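Local coordinates for protein uncharacterized CBS domain-containing proteins (Corynebacterium glutamicum, PDB 2P3H) that is of unknown function but may bind flavin adenine dinucleotide, this chain being the CorC_HlyC (transporter-associated) domain of a CBS-domain membrane protein described as a putative hemolysin, at residues Ile29-Pro34 against Thr77-Arg82; Gly36-Glu39 against Gly43-Phe46. All coordinates share one frame; numbering follows the deposited sequence.

Contact 1 (Ile29-Pro34 against Thr77-Arg82); sequences IGYELP and TQRILR
L81, on a strand inside the sheet, offers a single methyl, CD2, and sets it against the neighbouring ends of two side chains, I29 at the end of helix 22-29 and L33 in the loop after it. I29 CD1 lies 3.9 Å from L81 CD2; L33 CD2 meets the same methyl at 4.0 Å. Both aliphatic chains cross the leucine at about a right angle, so the touching is done by branch ends rather than by long parallel runs. This is the close-packed part of the contact, and all three residues are buried. L63 also touches I29 and L33, and L98 of strand 92-100 touches L81.

Two residues after I29 and two before L81, Y31 and R79 form the more open side, where both remain partly accessible to solvent. The ring leans on the aliphatic part of the arginine: R79 CG comes within 3.6 Å of Y31 CZ, approaching obliquely. With R79 CG trans to the backbone N (chi1 -153°) and the chain then bent at chi2, the guanidinium swings round to the phenol oxygen. In the conformers described, R79 NH2 donates to Y31 OH over 3.1 Å in a nearly straight bond (162°), and the oxygen lies close to the guanidinium plane. That plane stands steeply to the ring, so this is an edge-on hydrogen bond and not a cation-pi stack. R79 NE is bonded elsewhere, to O of the C-terminal L101, and R79 NH1 also has a partner elsewhere.

The chemistry thus divides by depth: methyl contacts fill the buried end, and toward solvent the phenol oxygen and L101 O each take one N-H of the guanidinium, which would limit its rotation. The bond to L101 may carry a charged component, since its O probably belongs to the terminal carboxylate.

Contact 2 (Gly36-Glu39 against Gly43-Phe46); sequences GDYE and GLLF
With chi1 at 44°, Y38 holds CG between its own backbone N and carbonyl carbon, and this turns the ring toward the first turn of helix 41-49; L44, whose CG is trans to its backbone N (chi1 168°), runs out along that ring toward the hydroxyl. The two side chains lie at a slant to each other. L44 CA sits 3.9 Å from the centroid of the Y38 ring and only 10° off its normal, a CH-pi contact made by the helix backbone itself. Farther out, in the L44 conformer described, L44 CD1 touches Y38 CZ at 3.6 Å and covers the phenol end.

At the root of the ring, Y38 CB rests 3.6 Å from G43 C. With no side chain on G43, Y38 CB lies directly against the helix backbone. The opposite face of the ring is met by G36 CA, offset toward the rim, which leaves the tyrosine sandwiched between its own loop and the helix. D37, between G36 and Y38 in sequence, is the centre of an inverse gamma turn, closed by a weak bond from Y38 N to G36 O.

Y38 OH makes a weak hydrogen bond to P34 O. L22 of helix 22-29 touches both Y38 and L44, and L44 also packs on I61 of strand 58-62, so the pair lies where the two helices and the sheet converge.

Both contacts draw on the loop between helices 22-29 and 41-49, but they fasten it to different elements: contact 1 ties its start to strand 80-89, contact 2 its later part to the helix that follows. Contact 1 is the more buried and the longer in range, combining aliphatic packing with an arginine-tyrosine hydrogen bond. Contact 2 is local and partly buried, and no hydrogen bond crosses it; an aromatic face on a helix backbone does the work. Y31 makes its hydrogen bond across the contact through the hydroxyl, while Y38 meets its partner with a ring face. They join where, in the L44 conformer described, L33 CD2 packs against L44 CD2 at 4.0 Å.

Contact 1 (Ile29-Pro34 against Thr77-Arg82)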
loop_
_atom_site.group_PDB
_atom_site.type_symbol
_atom_site.label_atom_id
_atom_site.label_comp_id
_atom_site.label_asym_id
_atom_site.label_seq_id
_atom_site.Cartn_x
_atom_site.Cartn_y
_atom_site.Cartn_z
ATOM N N ILE A 29 6.358 5.316 -2.905
ATOM C CA ILE A 29 6.901 3.970 -3.050
ATOM C C ILE A 29 7.492 3.718 -4.445
ATOM O O ILE A 29 8.226 2.732 -4.637
ATOM C CB ILE A 29 5.865 2.903 -2.684
ATOM C CG1 ILE A 29 4.776 2.794 -3.758
ATOM C CG2 ILE A 29 5.230 3.232 -1.290
ATOM C CD1 ILE A 29 3.685 1.783 -3.399
ATOM N N GLY A 30 7.173 4.602 -5.391
ATOM C CA GLY A 30 7.723 4.509 -6.763
ATOM C C GLY A 30 7.027 3.512 -7.689
ATOM O O GLY A 30 7.569 3.157 -8.747
ATOM N N TYR A 31 5.827 3.078 -7.315
ATOM C CA TYR A 31 5.039 2.080 -8.053
ATOM C C TYR A 31 3.569 2.491 -8.010
ATOM O O TYR A 31 3.132 3.021 -7.000
ATOM C CB TYR A 31 5.103 0.722 -7.349
ATOM C CG TYR A 31 6.370 -0.089 -7.496
ATOM C CD1 TYR A 31 7.412 0.033 -6.581
ATOM C CD2 TYR A 31 6.492 -1.037 -8.513
ATOM C CE1 TYR A 31 8.581 -0.753 -6.710
ATOM C CE2 TYR A 31 7.640 -1.822 -8.647
ATOM C CZ TYR A 31 8.673 -1.674 -7.744
ATOM O OH TYR A 31 9.791 -2.450 -7.897
ATOM N N GLU A 32 2.802 2.148 -9.038
ATOM C CA GLU A 32 1.351 2.299 -8.985
ATOM C C GLU A 32 0.669 1.139 -8.278
ATOM O O GLU A 32 1.090 -0.011 -8.360
ATOM C CB GLU A 32 0.789 2.507 -10.381
ATOM C CG GLU A 32 1.292 3.822 -10.969
ATOM C CD GLU A 32 0.566 4.267 -12.214
ATOM O OE1 GLU A 32 -0.688 4.285 -12.218
ATOM O OE2 GLU A 32 1.263 4.648 -13.174
ATOM N N LEU A 33 -0.401 1.483 -7.567
ATOM C CA LEU A 33 -1.243 0.522 -6.892
ATOM C C LEU A 33 -2.499 0.239 -7.714
ATOM O O LEU A 33 -2.840 1.036 -8.580
ATOM C CB LEU A 33 -1.617 1.077 -5.509
ATOM C CG LEU A 33 -0.500 0.917 -4.450
ATOM C CD1 LEU A 33 -0.656 2.007 -3.371
ATOM C CD2 LEU A 33 -0.521 -0.479 -3.875
ATOM N N PRO A 34 -3.178 -0.899 -7.466
ATOM C CA PRO A 34 -4.465 -1.151 -8.152
ATOM C C PRO A 34 -5.483 -0.020 -7.943
ATOM O O PRO A 34 -5.549 0.548 -6.867
ATOM C CB PRO A 34 -4.969 -2.442 -7.509
ATOM C CG PRO A 34 -3.760 -3.088 -6.891
ATOM C CD PRO A 34 -2.766 -2.024 -6.597
ATOM N N THR A 77 8.536 -10.862 -12.259
ATOM C CA THR A 77 8.118 -11.128 -10.909
ATOM C C THR A 77 7.514 -9.861 -10.298
ATOM O O THR A 77 8.137 -8.825 -10.319
ATOM C CB THR A 77 9.362 -11.610 -10.121
ATOM O OG1 THR A 77 9.878 -12.796 -10.761
ATOM C CG2 THR A 77 9.030 -11.884 -8.705
ATOM N N GLN A 78 6.303 -9.964 -9.752
ATOM C CA GLN A 78 5.600 -8.825 -9.128
ATOM C C GLN A 78 6.344 -8.279 -7.934
ATOM O O GLN A 78 6.815 -9.051 -7.112
ATOM C CB GLN A 78 4.291 -9.311 -8.506
ATOM C CG GLN A 78 3.140 -9.556 -9.394
ATOM C CD GLN A 78 1.910 -10.130 -8.634
ATOM O OE1 GLN A 78 2.024 -10.863 -7.610
ATOM N NE2 GLN A 78 0.734 -9.874 -9.202
ATOM N N ARG A 79 6.416 -6.960 -7.816
ATOM C CA ARG A 79 6.804 -6.369 -6.539
ATOM C C ARG A 79 5.591 -6.316 -5.621
ATOM O O ARG A 79 4.459 -6.119 -6.070
ATOM C CB ARG A 79 7.375 -4.969 -6.716
ATOM C CG ARG A 79 8.348 -4.593 -5.612
ATOM C CD ARG A 79 9.765 -5.137 -5.879
ATOM N NE ARG A 79 10.630 -4.951 -4.710
ATOM C CZ ARG A 79 11.451 -3.919 -4.518
ATOM N NH1 ARG A 79 12.171 -3.861 -3.403
ATOM N NH2 ARG A 79 11.570 -2.954 -5.426
ATOM N N ILE A 80 5.827 -6.509 -4.329
ATOM C CA ILE A 80 4.731 -6.568 -3.334
ATOM C C ILE A 80 4.907 -5.473 -2.300
ATOM O O ILE A 80 6.015 -5.293 -1.790
ATOM C CB ILE A 80 4.701 -7.932 -2.602
ATOM C CG1 ILE A 80 4.544 -9.078 -3.605
ATOM C CG2 ILE A 80 3.551 -7.990 -1.557
ATOM C CD1 ILE A 80 3.248 -9.013 -4.396
ATOM N N LEU A 81 3.816 -4.775 -1.999
ATOM C CA LEU A 81 3.761 -3.834 -0.887
ATOM C C LEU A 81 3.099 -4.541 0.304
ATOM O O LEU A 81 1.933 -4.941 0.232
ATOM C CB LEU A 81 2.975 -2.580 -1.306
ATOM C CG LEU A 81 2.855 -1.474 -0.234
ATOM C CD1 LEU A 81 4.243 -0.860 0.022
ATOM C CD2 LEU A 81 1.891 -0.399 -0.703
ATOM N N ARG A 82 3.848 -4.710 1.393
ATOM C CA ARG A 82 3.250 -5.230 2.624
ATOM C C ARG A 82 2.782 -4.070 3.490
ATOM O O ARG A 82 3.564 -3.118 3.738
ATOM C CB ARG A 82 4.273 -6.066 3.386
ATOM C CG ARG A 82 3.754 -6.549 4.748
ATOM C CD ARG A 82 4.899 -7.254 5.515
ATOM N NE ARG A 82 5.163 -8.553 4.917
ATOM C CZ ARG A 82 6.299 -9.244 5.053
ATOM N NH1 ARG A 82 7.316 -8.738 5.773
ATOM N NH2 ARG A 82 6.430 -10.437 4.456
#

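Contact 2 (Gly36-Glu39 against Gly43-Phe46)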
loop_
_atom_site.group_PDB
_atom_site.type_symbol
_atom_site.label_atom_id
_atom_site.label_comp_id
_atom_site.label_asym_id
_atom_site.label_seq_id
_atom_site.Cartn_x
_atom_site.Cartn_y
_atom_site.Cartn_z
ATOM N N GLY A 36 -9.512 1.458 -8.106
ATOM C CA GLY A 36 -10.838 0.921 -7.862
ATOM C C GLY A 36 -11.739 1.976 -7.292
ATOM O O GLY A 36 -11.502 3.172 -7.466
ATOM N N ASP A 37 -12.782 1.535 -6.604
ATOM C CA ASP A 37 -13.745 2.452 -6.022
ATOM C C ASP A 37 -13.229 2.920 -4.661
ATOM O O ASP A 37 -13.791 2.571 -3.611
ATOM C CB ASP A 37 -15.106 1.757 -5.908
ATOM C CG ASP A 37 -16.229 2.702 -5.510
ATOM O OD1 ASP A 37 -16.073 3.943 -5.615
ATOM O OD2 ASP A 37 -17.289 2.182 -5.090
ATOM N N TYR A 38 -12.149 3.704 -4.678
ATOM C CA TYR A 38 -11.511 4.200 -3.454
ATOM C C TYR A 38 -10.448 5.213 -3.842
ATOM O O TYR A 38 -10.006 5.226 -5.006
ATOM C CB TYR A 38 -10.883 3.045 -2.640
ATOM C CG TYR A 38 -10.124 2.051 -3.493
ATOM C CD1 TYR A 38 -8.863 2.361 -3.986
ATOM C CD2 TYR A 38 -10.689 0.812 -3.840
ATOM C CE1 TYR A 38 -8.161 1.462 -4.800
ATOM C CE2 TYR A 38 -9.988 -0.104 -4.651
ATOM C CZ TYR A 38 -8.723 0.242 -5.125
ATOM O OH TYR A 38 -8.000 -0.626 -5.917
ATOM N N GLU A 39 -10.040 6.051 -2.889
ATOM C CA GLU A 39 -9.038 7.081 -3.180
ATOM C C GLU A 39 -7.953 7.205 -2.110
ATOM O O GLU A 39 -6.944 7.883 -2.330
ATOM C CB GLU A 39 -9.702 8.442 -3.459
ATOM C CG GLU A 39 -10.360 9.079 -2.254
ATOM C CD GLU A 39 -11.011 10.419 -2.563
ATOM O OE1 GLU A 39 -11.687 10.542 -3.606
ATOM O OE2 GLU A 39 -10.854 11.344 -1.737
ATOM N N GLY A 43 -9.051 2.884 1.973
ATOM C CA GLY A 43 -10.097 2.482 1.039
ATOM C C GLY A 43 -9.631 1.278 0.227
ATOM O O GLY A 43 -10.410 0.332 -0.014
ATOM N N LEU A 44 -8.375 1.324 -0.215
ATOM C CA LEU A 44 -7.776 0.198 -0.961
ATOM C C LEU A 44 -7.755 -1.065 -0.094
ATOM O O LEU A 44 -8.120 -2.154 -0.541
ATOM C CB LEU A 44 -6.355 0.566 -1.410
ATOM C CG LEU A 44 -5.446 -0.547 -1.954
ATOM C CD1 LEU A 44 -6.007 -1.151 -3.256
ATOM C CD2 LEU A 44 -4.057 -0.001 -2.164
ATOM N N LEU A 45 -7.293 -0.910 1.147
ATOM C CA LEU A 45 -7.224 -2.017 2.106
ATOM C C LEU A 45 -8.587 -2.652 2.359
ATOM O O LEU A 45 -8.716 -3.885 2.294
ATOM C CB LEU A 45 -6.612 -1.547 3.427
ATOM C CG LEU A 45 -5.153 -1.122 3.420
ATOM C CD1 LEU A 45 -4.733 -0.748 4.835
ATOM C CD2 LEU A 45 -4.245 -2.210 2.827
ATOM N N PHE A 46 -9.610 -1.830 2.612
ATOM C CA PHE A 46 -10.956 -2.372 2.778
ATOM C C PHE A 46 -11.427 -3.104 1.531
ATOM O O PHE A 46 -12.035 -4.177 1.623
ATOM C CB PHE A 46 -11.971 -1.275 3.135
ATOM C CG PHE A 46 -11.952 -0.868 4.586
ATOM C CD1 PHE A 46 -12.316 -1.768 5.586
ATOM C CD2 PHE A 46 -11.620 0.442 4.955
ATOM C CE1 PHE A 46 -12.325 -1.377 6.941
ATOM C CE2 PHE A 46 -11.616 0.842 6.307
ATOM C CZ PHE A 46 -11.984 -0.078 7.300
#